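IclR transcriptional regulator (Thermotoga maritima, PDB 1MKM) probably binds DNA as a zinc-containing transcriptional regulator of the IclR family, through a winged helix-turn-helix domain. Local coordinates at residues Leu54-Lys57 against Tyr61-Gly64; Leu143-Glu148 against Gly201-Asp206. All coordinates share one frame; numbering follows the deposited sequence.

Contact 1: residues Leu54-Lys57 against Tyr61-Gly64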
loop_
_atom_site.group_PDB
_atom_site.type_symbol
_atom_site.label_atom_id
_atom_site.label_comp_id
_atom_site.label_asym_id
_atom_site.label_seq_id
_atom_site.Cartn_x
_atom_site.Cartn_y
_atom_site.Cartn_z
ATOM N N LEU B 54 3.448 -14.429 -15.453
ATOM C CA LEU B 54 4.099 -14.805 -14.199
ATOM C C LEU B 54 3.194 -15.776 -13.473
ATOM O O LEU B 54 1.981 -15.552 -13.377
ATOM C CB LEU B 54 4.329 -13.568 -13.324
ATOM C CG LEU B 54 5.280 -13.747 -12.136
ATOM C CD1 LEU B 54 6.622 -14.267 -12.641
ATOM C CD2 LEU B 54 5.456 -12.402 -11.402
ATOM N N ARG B 55 3.752 -16.871 -12.976
ATOM C CA ARG B 55 2.884 -17.791 -12.267
ATOM C C ARG B 55 3.059 -17.641 -10.769
ATOM O O ARG B 55 4.181 -17.655 -10.260
ATOM C CB ARG B 55 3.101 -19.252 -12.691
ATOM C CG ARG B 55 1.910 -20.100 -12.290
ATOM C CD ARG B 55 1.962 -21.532 -12.784
ATOM N NE ARG B 55 0.675 -22.194 -12.566
ATOM C CZ ARG B 55 0.405 -23.447 -12.925
ATOM N NH1 ARG B 55 1.334 -24.190 -13.516
ATOM N NH2 ARG B 55 -0.810 -23.954 -12.709
ATOM N N LYS B 56 1.928 -17.480 -10.087
ATOM C CA LYS B 56 1.872 -17.301 -8.641
ATOM C C LYS B 56 2.090 -18.592 -7.862
ATOM O O LYS B 56 1.963 -19.700 -8.404
ATOM C CB LYS B 56 0.511 -16.725 -8.234
ATOM C CG LYS B 56 0.153 -15.374 -8.834
ATOM C CD LYS B 56 -1.211 -14.916 -8.323
ATOM C CE LYS B 56 -1.532 -13.495 -8.765
ATOM N NZ LYS B 56 -2.719 -12.924 -8.064
ATOM N N LYS B 57 2.403 -18.441 -6.577
ATOM C CA LYS B 57 2.617 -19.588 -5.711
ATOM C C LYS B 57 1.327 -20.399 -5.745
ATOM O O LYS B 57 1.352 -21.627 -5.705
ATOM C CB LYS B 57 2.935 -19.133 -4.284
ATOM C CG LYS B 57 4.045 -19.947 -3.630
ATOM C CD LYS B 57 4.501 -19.360 -2.295
ATOM C CE LYS B 57 3.457 -19.551 -1.202
ATOM N NZ LYS B 57 3.171 -20.989 -0.944
ATOM N N TYR B 61 -2.221 -17.105 -12.693
ATOM C CA TYR B 61 -1.367 -16.319 -13.580
ATOM C C TYR B 61 -1.549 -14.795 -13.629
ATOM O O TYR B 61 -2.659 -14.273 -13.621
ATOM C CB TYR B 61 -1.489 -16.851 -15.006
ATOM C CG TYR B 61 -0.931 -18.242 -15.224
ATOM C CD1 TYR B 61 -1.720 -19.377 -15.021
ATOM C CD2 TYR B 61 0.376 -18.418 -15.670
ATOM C CE1 TYR B 61 -1.214 -20.659 -15.269
ATOM C CE2 TYR B 61 0.890 -19.688 -15.920
ATOM C CZ TYR B 61 0.092 -20.799 -15.723
ATOM O OH TYR B 61 0.598 -22.038 -16.010
ATOM N N VAL B 62 -0.421 -14.110 -13.743
ATOM C CA VAL B 62 -0.386 -12.663 -13.808
ATOM C C VAL B 62 0.585 -12.268 -14.915
ATOM O O VAL B 62 1.526 -13.003 -15.218
ATOM C CB VAL B 62 0.057 -12.099 -12.429
ATOM C CG1 VAL B 62 1.124 -11.060 -12.588
ATOM C CG2 VAL B 62 -1.148 -11.539 -11.696
ATOM N N PRO B 63 0.360 -11.114 -15.554
ATOM C CA PRO B 63 1.275 -10.704 -16.624
ATOM C C PRO B 63 2.727 -10.543 -16.183
ATOM O O PRO B 63 3.013 -10.075 -15.081
ATOM C CB PRO B 63 0.659 -9.394 -17.139
ATOM C CG PRO B 63 -0.158 -8.906 -15.988
ATOM C CD PRO B 63 -0.754 -10.163 -15.417
ATOM N N GLY B 64 3.633 -10.945 -17.068
ATOM C CA GLY B 64 5.053 -10.858 -16.800
ATOM C C GLY B 64 5.652 -9.515 -17.165
ATOM O O GLY B 64 4.944 -8.568 -17.509
#
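Tyr-61 lies against Arg-55, its partner in a non-hydrogen-bonded antiparallel pair. CG of Arg-55 sits over one face of the ring, 4.0 Å from its centroid, a CH-pi contact. With Arg-55 CG anti to the backbone N (chi1 -161°), the extended chain carries the guanidinium over the hydroxyl end of the ring, the two planes only 16° apart. Tyr-61 OH lies over the guanidinium face, 3.4 Å from Arg-55 NH1, too poorly angled for a hydrogen bond. Val-62 pairs with Leu-54. Its N bonds to Leu-54 O (2.8 Å), and its O accepts from Leu-54 N. Val-62 CG2 touches Lys-56 CE at 3.5 Å. Pro-63 packs on Val-74 of a second subunit. Gly-64, just beyond the strand, has a backbone bond with Phe-52. This is the beta hairpin, the wing, of the winged helix-turn-helix domain. The methylenes of Arg-55 cover one face of Tyr-61, and its charged end is held by Lys-59 O in the hairpin turn and by Tyr-41 OH. Lys-56 NZ forms a salt bridge with Asp-23. The apolar stems thus pack on Tyr-61 and Val-62, while the nitrogens find polar partners outside the two segments.

Contact 2: residues Leu143-Glu148 against Gly201-Asp206; sequences LAFVPE and GVPIFD
Phe-145 meets Phe-205 closely. CZ of Phe-205 stands over one face of the Phe-145 ring, toward its rim, and comes within 3.2 Å of Phe-145 CD2. The neighbouring atom, Phe-205 CE2, lies 3.6 Å from Phe-145 CB. The rings are oblique, their planes 54° apart and their centroids 4.8 Å apart. At Phe-145 CG stands beside the backbone N (chi1 -74°), which lays the ring against both Phe-205 CZ and Pro-203 CG. Pro-203 adds a lighter touch. Its CG approaches Phe-145 CD1 at 3.8 Å, and the two side chains cross at about a right angle. Pro-203 and Phe-205 alternate with Val-202 and Ile-204 along the strand. The strand belongs to the antiparallel sheet of the IclR C-terminal domain, of the GAF clan. Its other face, with Val-202 and Ile-204, packs on helix 226-246. The loop that carries Phe-145 links helix 137-143 to helix 148-157, and the ring joins this loop to strand 197-205. With an alanine at Phe-145, Phe-205 CZ and Pro-203 CG would probably face a gap, and the side-chain contact between these two segments would probably be lost. The rest is loose. The two backbones stay well apart, with 8.1 Å between CA of Phe-145 and CA of Pro-203, and all the contact across is apolar. Phe-145 itself is partly exposed, whereas Pro-203 and Phe-205 are buried. Phe-205 also meets the ring of Tyr-249 at a steep angle. Val-146 turns away from the strand and packs on Leu-151 and Pro-211. Beyond it, Pro-147 and Glu-148 are exposed to solvent.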
loop_
_atom_site.group_PDB
_atom_site.type_symbol
_atom_site.label_atom_id
_atom_site.label_comp_id
_atom_site.label_asym_id
_atom_site.label_seq_id
_atom_site.Cartn_x
_atom_site.Cartn_y
_atom_site.Cartn_z
ATOM N N LEU B 143 -1.240 18.607 -38.774
ATOM C CA LEU B 143 -1.898 18.714 -40.073
ATOM C C LEU B 143 -1.848 20.139 -40.603
ATOM O O LEU B 143 -2.395 20.433 -41.667
ATOM C CB LEU B 143 -3.359 18.279 -39.967
ATOM C CG LEU B 143 -3.661 16.822 -40.315
ATOM C CD1 LEU B 143 -5.164 16.551 -40.203
ATOM C CD2 LEU B 143 -3.168 16.553 -41.731
ATOM N N ALA B 144 -1.198 21.024 -39.854
ATOM C CA ALA B 144 -1.089 22.420 -40.248
ATOM C C ALA B 144 0.293 22.722 -40.790
ATOM O O ALA B 144 0.670 23.884 -40.924
ATOM C CB ALA B 144 -1.386 23.327 -39.059
ATOM N N PHE B 145 1.054 21.676 -41.089
ATOM C CA PHE B 145 2.398 21.852 -41.619
ATOM C C PHE B 145 2.820 20.731 -42.554
ATOM O O PHE B 145 3.945 20.725 -43.055
ATOM C CB PHE B 145 3.419 21.996 -40.483
ATOM C CG PHE B 145 3.360 23.326 -39.783
ATOM C CD1 PHE B 145 2.416 23.566 -38.790
ATOM C CD2 PHE B 145 4.227 24.354 -40.151
ATOM C CE1 PHE B 145 2.330 24.809 -38.175
ATOM C CE2 PHE B 145 4.153 25.601 -39.541
ATOM C CZ PHE B 145 3.200 25.829 -38.551
ATOM N N VAL B 146 1.922 19.775 -42.782
ATOM C CA VAL B 146 2.223 18.679 -43.693
ATOM C C VAL B 146 2.170 19.297 -45.079
ATOM O O VAL B 146 1.232 20.033 -45.390
ATOM C CB VAL B 146 1.165 17.541 -43.611
ATOM C CG1 VAL B 146 1.181 16.915 -42.229
ATOM C CG2 VAL B 146 -0.228 18.081 -43.932
ATOM N N PRO B 147 3.181 19.039 -45.924
ATOM C CA PRO B 147 3.128 19.630 -47.261
ATOM C C PRO B 147 1.719 19.536 -47.856
ATOM O O PRO B 147 1.107 18.461 -47.877
ATOM C CB PRO B 147 4.163 18.818 -48.025
ATOM C CG PRO B 147 5.227 18.633 -46.980
ATOM C CD PRO B 147 4.411 18.242 -45.753
ATOM N N GLU B 148 1.212 20.687 -48.295
ATOM C CA GLU B 148 -0.115 20.831 -48.892
ATOM C C GLU B 148 -0.575 19.612 -49.683
ATOM O O GLU B 148 -1.720 19.177 -49.557
ATOM C CB GLU B 148 -0.126 22.071 -49.791
ATOM C CG GLU B 148 1.171 22.272 -50.569
ATOM C CD GLU B 148 1.488 21.110 -51.498
ATOM O OE1 GLU B 148 0.749 20.924 -52.486
ATOM O OE2 GLU B 148 2.466 20.374 -51.236
ATOM N N GLY B 201 -1.932 22.748 -28.648
ATOM C CA GLY B 201 -0.809 22.035 -29.219
ATOM C C GLY B 201 0.038 22.809 -30.205
ATOM O O GLY B 201 -0.433 23.741 -30.855
ATOM N N VAL B 202 1.296 22.387 -30.314
ATOM C CA VAL B 202 2.291 22.984 -31.200
ATOM C C VAL B 202 3.075 21.836 -31.853
ATOM O O VAL B 202 3.251 20.780 -31.242
ATOM C CB VAL B 202 3.267 23.870 -30.390
ATOM C CG1 VAL B 202 4.315 24.479 -31.297
ATOM C CG2 VAL B 202 2.500 24.952 -29.667
ATOM N N PRO B 203 3.545 22.019 -33.102
ATOM C CA PRO B 203 4.304 20.973 -33.805
ATOM C C PRO B 203 5.779 20.873 -33.422
ATOM O O PRO B 203 6.300 21.689 -32.667
ATOM C CB PRO B 203 4.149 21.353 -35.280
ATOM C CG PRO B 203 2.932 22.215 -35.309
ATOM C CD PRO B 203 3.087 23.036 -34.059
ATOM N N ILE B 204 6.437 19.858 -33.967
ATOM C CA ILE B 204 7.858 19.613 -33.748
ATOM C C ILE B 204 8.410 19.245 -35.120
ATOM O O ILE B 204 8.038 18.214 -35.672
ATOM C CB ILE B 204 8.101 18.415 -32.801
ATOM C CG1 ILE B 204 7.639 18.737 -31.377
ATOM C CG2 ILE B 204 9.585 18.065 -32.794
ATOM C CD1 ILE B 204 8.623 19.601 -30.578
ATOM N N PHE B 205 9.293 20.076 -35.669
ATOM C CA PHE B 205 9.857 19.814 -36.992
ATOM C C PHE B 205 11.197 19.071 -36.958
ATOM O O PHE B 205 11.935 19.107 -35.961
ATOM C CB PHE B 205 10.001 21.132 -37.761
ATOM C CG PHE B 205 8.721 21.912 -37.849
ATOM C CD1 PHE B 205 8.644 23.214 -37.353
ATOM C CD2 PHE B 205 7.569 21.326 -38.385
ATOM C CE1 PHE B 205 7.433 23.922 -37.384
ATOM C CE2 PHE B 205 6.356 22.024 -38.421
ATOM C CZ PHE B 205 6.287 23.322 -37.920
ATOM N N ASP B 206 11.502 18.401 -38.066
ATOM C CA ASP B 206 12.726 17.620 -38.195
ATOM C C ASP B 206 13.736 18.282 -39.125
ATOM O O ASP B 206 13.771 19.504 -39.256
ATOM C CB ASP B 206 12.380 16.228 -38.727
ATOM C CG ASP B 206 11.833 16.268 -40.143
ATOM O OD1 ASP B 206 11.194 17.279 -40.506
ATOM O OD2 ASP B 206 12.033 15.288 -40.890
#

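Overall arrangement
Contact 1 comes first along the chain and closes before contact 2 opens. Their centres are 44 Å apart, and their nearest atoms about 31 Å. The two contacts lie on opposite sides of the chain's centre. They share no sheet. Contact 1 lies in the two-stranded hairpin 53-55 and 61-63 of the probable DNA-binding domain. Contact 2 ties the loop between helices 137-143 and 148-157 to strand 197-205 of the larger antiparallel sheet. Helices 66-75 and 79-93 come between them in sequence. Other subunits reach contact 1, but none touches contact 2. The pair thus samples the two domains expected of an IclR regulator, one probably for DNA and one carrying the zinc.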